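Local coordinates for inactive Zymogen C11 Protease (Parabacteroides distasonis, PDB 6MZO), which is the inactive zymogen of a clostripain-like (C11) cysteine protease, presumably cleaving peptide bonds once it has been activated, at residues 239-244 against 291-296; 255-260 against 279-284; 331-336 against 345-350. All coordinates share one frame; numbering follows the deposited sequence.

Contact 1 (239-244 against 291-296)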
ATOM      1  N   ALA A 239     -11.850  11.060  -8.896  1.00 27.16           N
ATOM      2  CA  ALA A 239     -11.992  10.362 -10.170  1.00 30.09           C
ATOM      3  C   ALA A 239     -12.824  11.230 -11.074  1.00 31.96           C
ATOM      4  O   ALA A 239     -12.512  11.353 -12.235  1.00 30.35           O
ATOM      5  CB  ALA A 239     -12.631   9.009  -9.985  1.00 32.20           C
ATOM      6  N   ALA A 240     -13.853  11.868 -10.515  1.00 32.85           N
ATOM      7  CA  ALA A 240     -14.727  12.673 -11.365  1.00 34.35           C
ATOM      8  C   ALA A 240     -13.945  13.840 -11.964  1.00 33.73           C
ATOM      9  O   ALA A 240     -14.123  14.199 -13.157  1.00 32.64           O
ATOM     10  CB  ALA A 240     -15.895  13.156 -10.579  1.00 35.51           C
ATOM     11  N   THR A 241     -13.043  14.399 -11.154  1.00 33.71           N
ATOM     12  CA  THR A 241     -12.308  15.556 -11.588  1.00 32.98           C
ATOM     13  C   THR A 241     -11.382  15.061 -12.702  1.00 31.24           C
ATOM     14  O   THR A 241     -11.208  15.719 -13.722  1.00 34.16           O
ATOM     15  CB  THR A 241     -11.547  16.180 -10.438  1.00 33.74           C
ATOM     16  OG1 THR A 241     -12.488  16.680  -9.438  1.00 35.68           O
ATOM     17  CG2 THR A 241     -10.681  17.299 -10.936  1.00 36.55           C
ATOM     18  N   CYS A 242     -10.782  13.868 -12.513  1.00 30.57           N
ATOM     19  CA  CYS A 242      -9.863  13.344 -13.531  1.00 26.65           C
ATOM     20  C   CYS A 242     -10.611  12.935 -14.764  1.00 28.77           C
ATOM     21  O   CYS A 242     -10.091  13.102 -15.892  1.00 29.17           O
ATOM     22  CB  CYS A 242      -9.058  12.146 -12.971  1.00 24.96           C
ATOM     23  SG  CYS A 242      -7.859  12.684 -11.737  1.00 28.11           S
ATOM     24  N   ARG A 243     -11.852  12.478 -14.581  1.00 28.04           N
ATOM     25  CA  ARG A 243     -12.615  12.067 -15.741  1.00 31.37           C
ATOM     26  C   ARG A 243     -12.728  13.225 -16.744  1.00 31.54           C
ATOM     27  O   ARG A 243     -12.611  13.014 -18.000  1.00 32.76           O
ATOM     28  CB  ARG A 243     -14.015  11.592 -15.293  1.00 31.52           C
ATOM     29  CG  ARG A 243     -14.896  11.162 -16.493  1.00 35.35           C
ATOM     30  CD  ARG A 243     -16.277  10.738 -15.976  1.00 46.68           C
ATOM     31  NE  ARG A 243     -16.134   9.899 -14.807  1.00 56.96           N
ATOM     32  CZ  ARG A 243     -16.598  10.188 -13.591  1.00 62.81           C
ATOM     33  NH1 ARG A 243     -17.319  11.293 -13.391  1.00 65.87           N
ATOM     34  NH2 ARG A 243     -16.349   9.347 -12.584  1.00 60.68           N
ATOM     35  N   THR A 244     -12.799  14.448 -16.213  1.00 34.40           N
ATOM     36  CA  THR A 244     -13.063  15.586 -17.128  1.00 35.33           C
ATOM     37  C   THR A 244     -11.910  15.817 -18.097  1.00 32.70           C
ATOM     38  O   THR A 244     -12.140  16.253 -19.240  1.00 36.34           O
ATOM     39  CB  THR A 244     -13.364  16.892 -16.364  1.00 40.81           C
ATOM     40  OG1 THR A 244     -12.203  17.325 -15.652  1.00 45.42           O
ATOM     41  CG2 THR A 244     -14.487  16.674 -15.350  1.00 37.65           C
ATOM     42  N   TYR A 291      -6.631  21.562 -14.364  1.00 31.16           N
ATOM     43  CA  TYR A 291      -5.502  21.356 -13.465  1.00 29.52           C
ATOM     44  C   TYR A 291      -5.781  21.987 -12.109  1.00 32.08           C
ATOM     45  O   TYR A 291      -5.465  21.355 -11.079  1.00 31.45           O
ATOM     46  CB  TYR A 291      -4.214  21.913 -14.058  1.00 34.23           C
ATOM     47  CG  TYR A 291      -2.931  21.559 -13.312  1.00 32.86           C
ATOM     48  CD1 TYR A 291      -2.652  20.252 -12.887  1.00 30.13           C
ATOM     49  CD2 TYR A 291      -1.977  22.525 -13.087  1.00 38.31           C
ATOM     50  CE1 TYR A 291      -1.460  19.947 -12.204  1.00 30.05           C
ATOM     51  CE2 TYR A 291      -0.778  22.236 -12.440  1.00 38.95           C
ATOM     52  CZ  TYR A 291      -0.518  20.952 -12.012  1.00 34.98           C
ATOM     53  OH  TYR A 291       0.687  20.726 -11.380  1.00 33.54           O
ATOM     54  N   ASN A 292      -6.397  23.172 -12.072  1.00 36.32           N
ATOM     55  CA  ASN A 292      -6.672  23.803 -10.779  1.00 40.77           C
ATOM     56  C   ASN A 292      -7.694  22.951 -10.029  1.00 39.25           C
ATOM     57  O   ASN A 292      -7.552  22.736  -8.820  1.00 37.58           O
ATOM     58  CB  ASN A 292      -7.156  25.239 -10.965  1.00 45.08           C
ATOM     59  CG  ASN A 292      -6.012  26.191 -11.360  1.00 47.03           C
ATOM     60  OD1 ASN A 292      -4.821  25.886 -11.170  1.00 50.28           O
ATOM     61  ND2 ASN A 292      -6.365  27.325 -11.905  1.00 47.68           N
ATOM     62  N   ALA A 293      -8.691  22.430 -10.753  1.00 37.95           N
ATOM     63  CA  ALA A 293      -9.711  21.556 -10.115  1.00 36.33           C
ATOM     64  C   ALA A 293      -9.072  20.273  -9.571  1.00 34.55           C
ATOM     65  O   ALA A 293      -9.387  19.805  -8.465  1.00 33.27           O
ATOM     66  CB  ALA A 293     -10.809  21.201 -11.081  1.00 38.05           C
ATOM     67  N   PHE A 294      -8.194  19.689 -10.387  1.00 29.86           N
ATOM     68  CA  PHE A 294      -7.433  18.496  -9.973  1.00 27.18           C
ATOM     69  C   PHE A 294      -6.638  18.765  -8.703  1.00 29.12           C
ATOM     70  O   PHE A 294      -6.692  17.971  -7.757  1.00 29.51           O
ATOM     71  CB  PHE A 294      -6.509  18.061 -11.127  1.00 26.40           C
ATOM     72  CG  PHE A 294      -5.509  17.052 -10.725  1.00 24.56           C
ATOM     73  CD1 PHE A 294      -5.849  15.720 -10.637  1.00 24.41           C
ATOM     74  CD2 PHE A 294      -4.189  17.462 -10.411  1.00 25.94           C
ATOM     75  CE1 PHE A 294      -4.838  14.718 -10.288  1.00 25.06           C
ATOM     76  CE2 PHE A 294      -3.204  16.518 -10.064  1.00 22.09           C
ATOM     77  CZ  PHE A 294      -3.523  15.164  -9.961  1.00 22.75           C
ATOM     78  N   LYS A 295      -5.902  19.874  -8.665  1.00 29.79           N
ATOM     79  CA  LYS A 295      -5.146  20.234  -7.432  1.00 28.72           C
ATOM     80  C   LYS A 295      -6.019  20.361  -6.197  1.00 31.85           C
ATOM     81  O   LYS A 295      -5.621  19.873  -5.109  1.00 32.04           O
ATOM     82  CB  LYS A 295      -4.329  21.508  -7.671  1.00 32.67           C
ATOM     83  CG  LYS A 295      -3.110  21.184  -8.573  1.00 37.47           C
ATOM     84  CD  LYS A 295      -2.128  22.364  -8.646  1.00 43.64           C
ATOM     85  CE  LYS A 295      -2.555  23.380  -9.684  1.00 53.37           C
ATOM     86  NZ  LYS A 295      -1.545  24.490  -9.781  1.00 58.88           N
ATOM     87  N   ARG A 296      -7.207  20.932  -6.360  1.00 31.51           N
ATOM     88  CA  ARG A 296      -8.121  21.023  -5.206  1.00 33.63           C
ATOM     89  C   ARG A 296      -8.612  19.648  -4.732  1.00 32.25           C
ATOM     90  O   ARG A 296      -8.730  19.419  -3.511  1.00 33.85           O
ATOM     91  CB  ARG A 296      -9.295  21.911  -5.551  1.00 37.49           C
ATOM     92  CG  ARG A 296      -8.909  23.374  -5.614  1.00 46.34           C
ATOM     93  CD  ARG A 296     -10.135  24.248  -5.714  1.00 58.88           C
ATOM     94  NE  ARG A 296      -9.824  25.594  -5.227  1.00 69.20           N
ATOM     95  CZ  ARG A 296     -10.278  26.730  -5.757  1.00 76.39           C
ATOM     96  NH1 ARG A 296     -11.095  26.721  -6.805  1.00 78.28           N
ATOM     97  NH2 ARG A 296      -9.907  27.887  -5.228  1.00 80.45           N
TER
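With CG2 anti to its backbone N, Thr241 holds its methyl out toward the backbone of Phe294, and Phe294, whose CG is likewise anti to N (chi1 168°), swings its ring to where the sulfur of Cys242 waits. The methyl lies against the neighbouring helix: Thr241 CG2 is 3.5 Å from Phe294 N and 3.6 Å from the carbonyl carbon, C, of Ala293. It also meets a second methyl, CB of Ala293, at 3.9 Å. Alanine suits that place because its lone methyl lets the threonine reach the main chain behind it. The other branch of Thr241 serves a different end. OG1 is hydrogen-bonded to Ser297 OG, one turn farther along the partner helix, and to Glu237 O in its own helix, so the residue turns a greasy branch to the interface while its polar atom is satisfied at the same time.

Cys242 approaches the Phe294 ring from the rim. Its SG stands 3.8 Å from CD1 and 3.9 Å from CE1 of Phe294, and 80° off the ring normal, which makes this an edge-on sulfur-aromatic contact. A compact, polarisable thiol fits such a buried position well. Phe278 packs edge-to-face on the Phe294 ring and also touches Cys242, while Trp352 and Val356 of helix 351-357 meet the cysteine too.

No hydrogen bond joins segments 239-244 and 291-296 directly, and the interface is small. The segment axes approach to 9.3 Å and run at 164° to one another, with Thr241 and Phe294 nearest in the backbone. This is the geometry of two nearly antiparallel helices, 235-246 and 288-301, packed through a threonine methyl, an alanine and a cysteine-phenylalanine pair, well away from the centre of this clan CD protease.

Contact 2 (255-260 against 279-284)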
ATOM      1  N   PHE A 255      -0.364   9.095 -26.053  1.00 29.82           N
ATOM      2  CA  PHE A 255       0.956   8.629 -26.432  1.00 30.42           C
ATOM      3  C   PHE A 255       1.864   9.798 -26.760  1.00 31.47           C
ATOM      4  O   PHE A 255       3.090   9.660 -26.766  1.00 34.25           O
ATOM      5  CB  PHE A 255       0.870   7.688 -27.643  1.00 29.68           C
ATOM      6  CG  PHE A 255       0.189   6.341 -27.354  1.00 31.20           C
ATOM      7  CD1 PHE A 255      -0.055   5.914 -26.043  1.00 29.75           C
ATOM      8  CD2 PHE A 255      -0.196   5.536 -28.400  1.00 33.98           C
ATOM      9  CE1 PHE A 255      -0.668   4.706 -25.836  1.00 34.31           C
ATOM     10  CE2 PHE A 255      -0.795   4.300 -28.203  1.00 36.65           C
ATOM     11  CZ  PHE A 255      -1.034   3.880 -26.905  1.00 34.81           C
ATOM     12  N   ALA A 256       1.282  10.949 -27.038  1.00 29.25           N
ATOM     13  CA  ALA A 256       2.078  12.151 -27.284  1.00 29.57           C
ATOM     14  C   ALA A 256       2.726  12.746 -26.011  1.00 35.07           C
ATOM     15  O   ALA A 256       3.649  13.593 -26.093  1.00 36.70           O
ATOM     16  CB  ALA A 256       1.199  13.222 -28.002  1.00 31.38           C
ATOM     17  N   VAL A 257       2.302  12.322 -24.830  1.00 34.07           N
ATOM     18  CA  VAL A 257       2.956  12.793 -23.623  1.00 33.72           C
ATOM     19  C   VAL A 257       4.356  12.201 -23.509  1.00 36.47           C
ATOM     20  O   VAL A 257       4.497  10.977 -23.492  1.00 34.86           O
ATOM     21  CB  VAL A 257       2.178  12.404 -22.367  1.00 31.06           C
ATOM     22  CG1 VAL A 257       2.965  12.790 -21.105  1.00 30.11           C
ATOM     23  CG2 VAL A 257       0.728  12.934 -22.421  1.00 30.60           C
ATOM     24  N   PRO A 258       5.382  13.052 -23.376  1.00 38.14           N
ATOM     25  CA  PRO A 258       6.749  12.505 -23.337  1.00 40.25           C
ATOM     26  C   PRO A 258       7.197  12.081 -21.930  1.00 35.76           C
ATOM     27  O   PRO A 258       7.493  12.908 -21.055  1.00 33.80           O
ATOM     28  CB  PRO A 258       7.601  13.679 -23.858  1.00 42.03           C
ATOM     29  CG  PRO A 258       6.899  14.904 -23.342  1.00 43.96           C
ATOM     30  CD  PRO A 258       5.374  14.528 -23.257  1.00 38.67           C
ATOM     31  N   VAL A 259       7.281  10.773 -21.713  1.00 35.57           N
ATOM     32  CA  VAL A 259       7.630  10.306 -20.366  1.00 30.74           C
ATOM     33  C   VAL A 259       9.035  10.695 -19.931  1.00 30.78           C
ATOM     34  O   VAL A 259       9.330  10.697 -18.752  1.00 32.85           O
ATOM     35  CB  VAL A 259       7.508   8.794 -20.193  1.00 32.09           C
ATOM     36  CG1 VAL A 259       6.059   8.383 -20.371  1.00 32.86           C
ATOM     37  CG2 VAL A 259       8.450   8.079 -21.159  1.00 35.85           C
ATOM     38  N   SER A 260       9.897  10.986 -20.894  1.00 34.57           N
ATOM     39  CA  SER A 260      11.271  11.358 -20.582  1.00 35.01           C
ATOM     40  C   SER A 260      11.344  12.676 -19.809  1.00 37.42           C
ATOM     41  O   SER A 260      12.362  12.977 -19.171  1.00 40.32           O
ATOM     42  CB  SER A 260      12.059  11.452 -21.874  1.00 37.62           C
ATOM     43  OG  SER A 260      11.563  12.537 -22.643  1.00 39.68           O
ATOM     44  N   ASP A 279       0.418  14.093 -10.400  1.00 22.73           N
ATOM     45  CA  ASP A 279       0.224  15.491 -10.696  1.00 22.74           C
ATOM     46  C   ASP A 279       1.014  15.898 -11.923  1.00 23.65           C
ATOM     47  O   ASP A 279       0.506  16.543 -12.765  1.00 24.84           O
ATOM     48  CB  ASP A 279       0.575  16.347  -9.466  1.00 24.66           C
ATOM     49  CG  ASP A 279       0.385  17.834  -9.688  1.00 26.83           C
ATOM     50  OD1 ASP A 279       1.101  18.402 -10.457  1.00 28.54           O
ATOM     51  OD2 ASP A 279      -0.462  18.401  -9.037  1.00 32.81           O
ATOM     52  N   ASP A 280       2.257  15.476 -12.001  1.00 25.35           N
ATOM     53  CA  ASP A 280       3.093  15.787 -13.126  1.00 27.23           C
ATOM     54  C   ASP A 280       2.437  15.312 -14.432  1.00 25.60           C
ATOM     55  O   ASP A 280       2.332  16.050 -15.352  1.00 27.34           O
ATOM     56  CB  ASP A 280       4.471  15.185 -12.933  1.00 26.03           C
ATOM     57  CG  ASP A 280       5.528  15.790 -13.844  1.00 29.48           C
ATOM     58  OD1 ASP A 280       5.274  16.807 -14.435  1.00 30.49           O
ATOM     59  OD2 ASP A 280       6.585  15.209 -13.924  1.00 29.00           O
ATOM     60  N   TYR A 281       1.985  14.077 -14.456  1.00 22.73           N
ATOM     61  CA  TYR A 281       1.326  13.543 -15.633  1.00 22.44           C
ATOM     62  C   TYR A 281       0.095  14.357 -15.994  1.00 24.27           C
ATOM     63  O   TYR A 281      -0.065  14.781 -17.095  1.00 25.06           O
ATOM     64  CB  TYR A 281       0.931  12.098 -15.403  1.00 19.07           C
ATOM     65  CG  TYR A 281       0.232  11.434 -16.554  1.00 21.23           C
ATOM     66  CD1 TYR A 281       0.710  11.553 -17.827  1.00 24.07           C
ATOM     67  CD2 TYR A 281      -0.885  10.678 -16.349  1.00 24.65           C
ATOM     68  CE1 TYR A 281       0.071  10.938 -18.881  1.00 26.87           C
ATOM     69  CE2 TYR A 281      -1.525  10.055 -17.385  1.00 25.15           C
ATOM     70  CZ  TYR A 281      -1.033  10.194 -18.646  1.00 26.60           C
ATOM     71  OH  TYR A 281      -1.656   9.588 -19.675  1.00 30.83           O
ATOM     72  N   VAL A 282      -0.783  14.543 -15.038  1.00 23.37           N
ATOM     73  CA  VAL A 282      -2.002  15.309 -15.287  1.00 23.99           C
ATOM     74  C   VAL A 282      -1.696  16.719 -15.784  1.00 25.28           C
ATOM     75  O   VAL A 282      -2.379  17.227 -16.712  1.00 27.70           O
ATOM     76  CB  VAL A 282      -2.917  15.363 -13.947  1.00 24.02           C
ATOM     77  CG1 VAL A 282      -3.946  16.472 -14.065  1.00 27.37           C
ATOM     78  CG2 VAL A 282      -3.580  14.027 -13.741  1.00 24.24           C
ATOM     79  N   SER A 283      -0.620  17.334 -15.280  1.00 24.98           N
ATOM     80  CA  SER A 283      -0.267  18.680 -15.738  1.00 26.12           C
ATOM     81  C   SER A 283       0.078  18.743 -17.258  1.00 27.09           C
ATOM     82  O   SER A 283      -0.004  19.809 -17.877  1.00 30.77           O
ATOM     83  CB  SER A 283       0.923  19.246 -14.901  1.00 31.41           C
ATOM     84  OG  SER A 283       2.150  18.698 -15.400  1.00 32.30           O
ATOM     85  N   ARG A 284       0.400  17.596 -17.866  1.00 26.81           N
ATOM     86  CA  ARG A 284       0.690  17.516 -19.307  1.00 30.08           C
ATOM     87  C   ARG A 284      -0.539  17.424 -20.186  1.00 32.49           C
ATOM     88  O   ARG A 284      -0.465  17.639 -21.396  1.00 35.67           O
ATOM     89  CB  ARG A 284       1.548  16.295 -19.652  1.00 31.63           C
ATOM     90  CG  ARG A 284       2.797  16.094 -18.834  1.00 32.68           C
ATOM     91  CD  ARG A 284       3.556  17.342 -18.748  1.00 38.47           C
ATOM     92  NE  ARG A 284       4.553  17.297 -17.684  1.00 39.54           N
ATOM     93  CZ  ARG A 284       5.848  17.557 -17.863  1.00 47.99           C
ATOM     94  NH1 ARG A 284       6.306  17.895 -19.097  1.00 53.39           N
ATOM     95  NH2 ARG A 284       6.676  17.484 -16.830  1.00 44.06           N
TER
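Val257 meets Tyr281 and Arg284 through apolar contacts alone. Its CG1, placed anti to the backbone N (chi1 174°), lies 4.0 Å from Arg284 CG and 4.1 Å from Arg284 CB, so the valine rests on the aliphatic root of the arginine. The same CG1 is 4.1 Å from Tyr281 CE1, near the plane of the ring and at its edge. CG2, the second branch, is equally distant from that ring carbon, so both methyls press on that corner of the ring. Valine and tyrosine cross at about a right angle, as do valine and arginine. A branched residue suits this buried spot in a loop, since its CG1 reaches both partners and CG2 widens the contact with the ring.

No polar bond crosses to 255-260; those that place the arginine lie within 279-284. Arg284 bends at chi2 (-48°), folding its guanidinium back over the preceding turn. NH2 then makes a salt bridge with Asp280 OD1 at 2.9 Å, approaching the syn side of the carboxylate with an N-H...O angle of 166°. NE adds only weak bonds to the same OD1 and to Asp280 O. That carbonyl oxygen is gripped more firmly by Ser283 OG, 2.7 Å away. Arginine therefore plays two parts, its methylenes packing on Val257 while its charge is met by the aspartate. The carboxylate is itself fixed by a further bond, from Gln263 N to Asp280 OD2, and Lys327 makes a long, weak ion pair with OD1.

Asp280 N is hydrogen-bonded to Asp277 OD2 at the start of helix 278-283. Beyond the contact, that helix packs through Val282 against helix 235-246 and helix 288-301, while Tyr281 meets strand 332-334 and the residues following it; Val257 joins the loop after helix 251-255 to this group.

Contact 3 (331-336 against 345-350); sequences LSIYVP and EWYKDL
Strand 332-334, paired antiparallel with strand 275-277, meets the end of helix 341-347 through two buried tyrosines, Tyr334 and Tyr347. With CG anti to N in both residues, each side chain reaches across the gap between strand and helix, and the two slide past one another in opposite directions. Tyr334 CD2 sits 3.4 Å above the Tyr347 plane, over the ring's centre, while the planes are inclined at 45° and the centroids lie 4.6 Å apart. The pair is oblique. The fit is close, with Tyr334 CB 3.2 Å from Tyr347 CE1.

Tyrosine suits both places because a broad apolar ring ends in a hydroxyl that can be satisfied inside the protein. A water donates to Tyr334 O at 2.7 Å and to Tyr347 OH at 2.8 Å, bridging strand and helix. Glu169 OE2 of helix 168-173 is hydrogen-bonded to the same hydroxyl and to Tyr334 N, a second tie between them. Tyr334 OH is hydrogen-bonded to Asn344 OD1 of helix 341-347.

A type I turn from Tyr347 to Leu350, the N-cap of helix 351-357, follows. Together they form a strand-helix-turn-helix succession near the C terminus, with the helix tied back to its preceding strand.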
ATOM      1  N   LEU A 331       0.998  10.529  -4.995  1.00 20.37           N
ATOM      2  CA  LEU A 331       0.362   9.413  -5.729  1.00 18.16           C
ATOM      3  C   LEU A 331       1.142   9.174  -7.027  1.00 18.56           C
ATOM      4  O   LEU A 331       1.515  10.103  -7.694  1.00 22.00           O
ATOM      5  CB  LEU A 331      -1.105   9.680  -6.108  1.00 20.05           C
ATOM      6  CG  LEU A 331      -2.076   9.579  -4.888  1.00 20.31           C
ATOM      7  CD1 LEU A 331      -3.464  10.023  -5.377  1.00 20.85           C
ATOM      8  CD2 LEU A 331      -2.121   8.174  -4.438  1.00 18.65           C
ATOM      9  N   SER A 332       1.357   7.890  -7.320  1.00 17.52           N
ATOM     10  CA  SER A 332       1.852   7.490  -8.638  1.00 19.39           C
ATOM     11  C   SER A 332       0.634   7.239  -9.534  1.00 21.18           C
ATOM     12  O   SER A 332      -0.530   7.079  -9.039  1.00 22.30           O
ATOM     13  CB  SER A 332       2.690   6.206  -8.519  1.00 26.13           C
ATOM     14  OG  SER A 332       3.866   6.499  -7.753  1.00 28.91           O
ATOM     15  N   ILE A 333       0.908   7.093 -10.846  1.00 21.10           N
ATOM     16  CA  ILE A 333      -0.118   6.857 -11.826  1.00 19.30           C
ATOM     17  C   ILE A 333       0.517   6.056 -12.968  1.00 19.37           C
ATOM     18  O   ILE A 333       1.719   6.265 -13.308  1.00 21.82           O
ATOM     19  CB  ILE A 333      -0.746   8.144 -12.340  1.00 21.90           C
ATOM     20  CG1 ILE A 333      -2.067   7.892 -13.015  1.00 22.36           C
ATOM     21  CG2 ILE A 333       0.220   8.917 -13.341  1.00 19.71           C
ATOM     22  CD1 ILE A 333      -3.242   7.470 -11.996  1.00 21.73           C
ATOM     23  N   TYR A 334      -0.260   5.141 -13.563  1.00 19.48           N
ATOM     24  CA  TYR A 334       0.185   4.529 -14.844  1.00 21.54           C
ATOM     25  C   TYR A 334       0.141   5.569 -15.957  1.00 21.10           C
ATOM     26  O   TYR A 334      -0.848   6.304 -16.084  1.00 24.60           O
ATOM     27  CB  TYR A 334      -0.713   3.316 -15.245  1.00 21.72           C
ATOM     28  CG  TYR A 334      -0.266   2.665 -16.561  1.00 24.10           C
ATOM     29  CD1 TYR A 334       1.019   2.122 -16.663  1.00 24.80           C
ATOM     30  CD2 TYR A 334      -1.126   2.605 -17.686  1.00 23.17           C
ATOM     31  CE1 TYR A 334       1.470   1.588 -17.871  1.00 26.84           C
ATOM     32  CE2 TYR A 334      -0.683   2.014 -18.884  1.00 25.65           C
ATOM     33  CZ  TYR A 334       0.609   1.520 -18.948  1.00 28.37           C
ATOM     34  OH  TYR A 334       1.049   0.925 -20.105  1.00 29.19           O
ATOM     35  N   VAL A 335       1.169   5.569 -16.833  1.00 21.76           N
ATOM     36  CA  VAL A 335       1.148   6.474 -17.986  1.00 20.89           C
ATOM     37  C   VAL A 335       1.108   5.579 -19.247  1.00 24.43           C
ATOM     38  O   VAL A 335       2.107   4.956 -19.575  1.00 24.52           O
ATOM     39  CB  VAL A 335       2.400   7.364 -18.004  1.00 21.30           C
ATOM     40  CG1 VAL A 335       2.463   8.154 -19.338  1.00 24.72           C
ATOM     41  CG2 VAL A 335       2.352   8.330 -16.760  1.00 21.45           C
ATOM     42  N   PRO A 336      -0.025   5.584 -19.977  1.00 25.35           N
ATOM     43  CA  PRO A 336      -0.061   4.780 -21.192  1.00 26.54           C
ATOM     44  C   PRO A 336       1.009   5.235 -22.214  1.00 26.51           C
ATOM     45  O   PRO A 336       1.291   6.434 -22.408  1.00 27.55           O
ATOM     46  CB  PRO A 336      -1.453   5.042 -21.764  1.00 26.09           C
ATOM     47  CG  PRO A 336      -2.306   5.195 -20.445  1.00 25.67           C
ATOM     48  CD  PRO A 336      -1.379   6.040 -19.557  1.00 23.68           C
ATOM     49  N   GLU A 345      -3.212  -2.673 -22.559  1.00 34.86           N
ATOM     50  CA  GLU A 345      -4.419  -3.479 -22.660  1.00 38.99           C
ATOM     51  C   GLU A 345      -4.791  -4.077 -21.258  1.00 36.43           C
ATOM     52  O   GLU A 345      -5.960  -4.068 -20.877  1.00 36.08           O
ATOM     53  CB  GLU A 345      -4.259  -4.561 -23.739  1.00 49.09           C
ATOM     54  CG  GLU A 345      -3.670  -5.862 -23.279  1.00 64.67           C
ATOM     55  CD  GLU A 345      -3.489  -6.866 -24.423  1.00 80.76           C
ATOM     56  OE1 GLU A 345      -3.149  -6.453 -25.567  1.00 86.61           O
ATOM     57  OE2 GLU A 345      -3.720  -8.070 -24.158  1.00 86.53           O
ATOM     58  N   TRP A 346      -3.803  -4.522 -20.488  1.00 33.72           N
ATOM     59  CA  TRP A 346      -4.029  -4.948 -19.107  1.00 33.73           C
ATOM     60  C   TRP A 346      -4.703  -3.853 -18.278  1.00 35.43           C
ATOM     61  O   TRP A 346      -5.627  -4.111 -17.511  1.00 35.27           O
ATOM     62  CB  TRP A 346      -2.687  -5.340 -18.460  1.00 35.32           C
ATOM     63  CG  TRP A 346      -2.768  -5.620 -17.032  1.00 42.87           C
ATOM     64  CD1 TRP A 346      -3.120  -6.812 -16.444  1.00 52.30           C
ATOM     65  CD2 TRP A 346      -2.488  -4.724 -15.988  1.00 40.81           C
ATOM     66  NE1 TRP A 346      -3.097  -6.687 -15.081  1.00 50.03           N
ATOM     67  CE2 TRP A 346      -2.699  -5.414 -14.772  1.00 46.01           C
ATOM     68  CE3 TRP A 346      -2.073  -3.383 -15.945  1.00 38.06           C
ATOM     69  CZ2 TRP A 346      -2.511  -4.807 -13.526  1.00 46.04           C
ATOM     70  CZ3 TRP A 346      -1.899  -2.779 -14.678  1.00 43.35           C
ATOM     71  CH2 TRP A 346      -2.123  -3.505 -13.506  1.00 43.99           C
ATOM     72  N   TYR A 347      -4.237  -2.634 -18.457  1.00 28.99           N
ATOM     73  CA  TYR A 347      -4.736  -1.523 -17.699  1.00 28.80           C
ATOM     74  C   TYR A 347      -6.221  -1.319 -17.866  1.00 30.29           C
ATOM     75  O   TYR A 347      -6.862  -0.791 -16.970  1.00 29.95           O
ATOM     76  CB  TYR A 347      -4.007  -0.260 -18.128  1.00 27.41           C
ATOM     77  CG  TYR A 347      -4.132   0.903 -17.187  1.00 27.16           C
ATOM     78  CD1 TYR A 347      -3.586   0.881 -15.878  1.00 24.45           C
ATOM     79  CD2 TYR A 347      -4.782   2.035 -17.626  1.00 26.00           C
ATOM     80  CE1 TYR A 347      -3.658   2.024 -15.055  1.00 24.70           C
ATOM     81  CE2 TYR A 347      -4.887   3.167 -16.829  1.00 24.22           C
ATOM     82  CZ  TYR A 347      -4.339   3.141 -15.542  1.00 24.21           C
ATOM     83  OH  TYR A 347      -4.456   4.275 -14.818  1.00 24.69           O
ATOM     84  N   LYS A 348      -6.754  -1.727 -19.027  1.00 31.23           N
ATOM     85  CA  LYS A 348      -8.162  -1.472 -19.362  1.00 33.98           C
ATOM     86  C   LYS A 348      -9.155  -2.229 -18.478  1.00 34.12           C
ATOM     87  O   LYS A 348     -10.333  -1.866 -18.412  1.00 36.75           O
ATOM     88  CB  LYS A 348      -8.411  -1.764 -20.841  1.00 34.01           C
ATOM     89  CG  LYS A 348      -7.666  -0.722 -21.730  1.00 38.87           C
ATOM     90  CD  LYS A 348      -7.875  -0.985 -23.233  1.00 45.07           C
ATOM     91  CE  LYS A 348      -7.272   0.154 -24.026  1.00 47.71           C
ATOM     92  NZ  LYS A 348      -7.119  -0.181 -25.475  1.00 53.29           N
ATOM     93  N   ASP A 349      -8.667  -3.194 -17.714  1.00 31.97           N
ATOM     94  CA  ASP A 349      -9.567  -3.894 -16.828  1.00 35.57           C
ATOM     95  C   ASP A 349      -9.631  -3.248 -15.460  1.00 32.67           C
ATOM     96  O   ASP A 349     -10.414  -3.710 -14.631  1.00 33.80           O
ATOM     97  CB  ASP A 349      -9.147  -5.334 -16.673  1.00 39.08           C
ATOM     98  CG  ASP A 349      -9.347  -6.135 -17.953  1.00 49.18           C
ATOM     99  OD1 ASP A 349     -10.381  -5.921 -18.622  1.00 48.65           O
ATOM    100  OD2 ASP A 349      -8.453  -6.939 -18.274  1.00 50.18           O
ATOM    101  N   LEU A 350      -8.796  -2.237 -15.172  1.00 30.29           N
ATOM    102  CA  LEU A 350      -8.887  -1.595 -13.826  1.00 30.36           C
ATOM    103  C   LEU A 350     -10.098  -0.665 -13.673  1.00 34.29           C
ATOM    104  O   LEU A 350     -10.481   0.041 -14.606  1.00 30.83           O
ATOM    105  CB  LEU A 350      -7.630  -0.774 -13.560  1.00 28.81           C
ATOM    106  CG  LEU A 350      -6.380  -1.622 -13.401  1.00 33.92           C
ATOM    107  CD1 LEU A 350      -5.230  -0.687 -13.184  1.00 32.59           C
ATOM    108  CD2 LEU A 350      -6.542  -2.536 -12.217  1.00 38.89           C
TER
HETATM  109  O   HOH W   1      -3.492   6.627 -15.926  1.00 23.53           O

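Contact 3 lies nearest the centre of the chain, and its touching residues are all buried; contact 2 is buried too but more peripheral, and contact 1 is only partly so, with an exposed alanine. Contacts 1 and 2 share a neighbourhood: helix 278-283 leads into helix 288-301, and Asp279 OD1 probably bonds to Tyr291 OH at 2.5 Å. Tyr281 links contact 2 to contact 3 by packing on Ile333, Val335 and Pro336. Contacts 1 and 3 do not touch, though helix 351-357 borders both. Chemistry follows place: methyls and a thiol join helices, a valine seats a loop on an arginine stem and a tyrosine edge, and a water bridges two tyrosine-bearing segments.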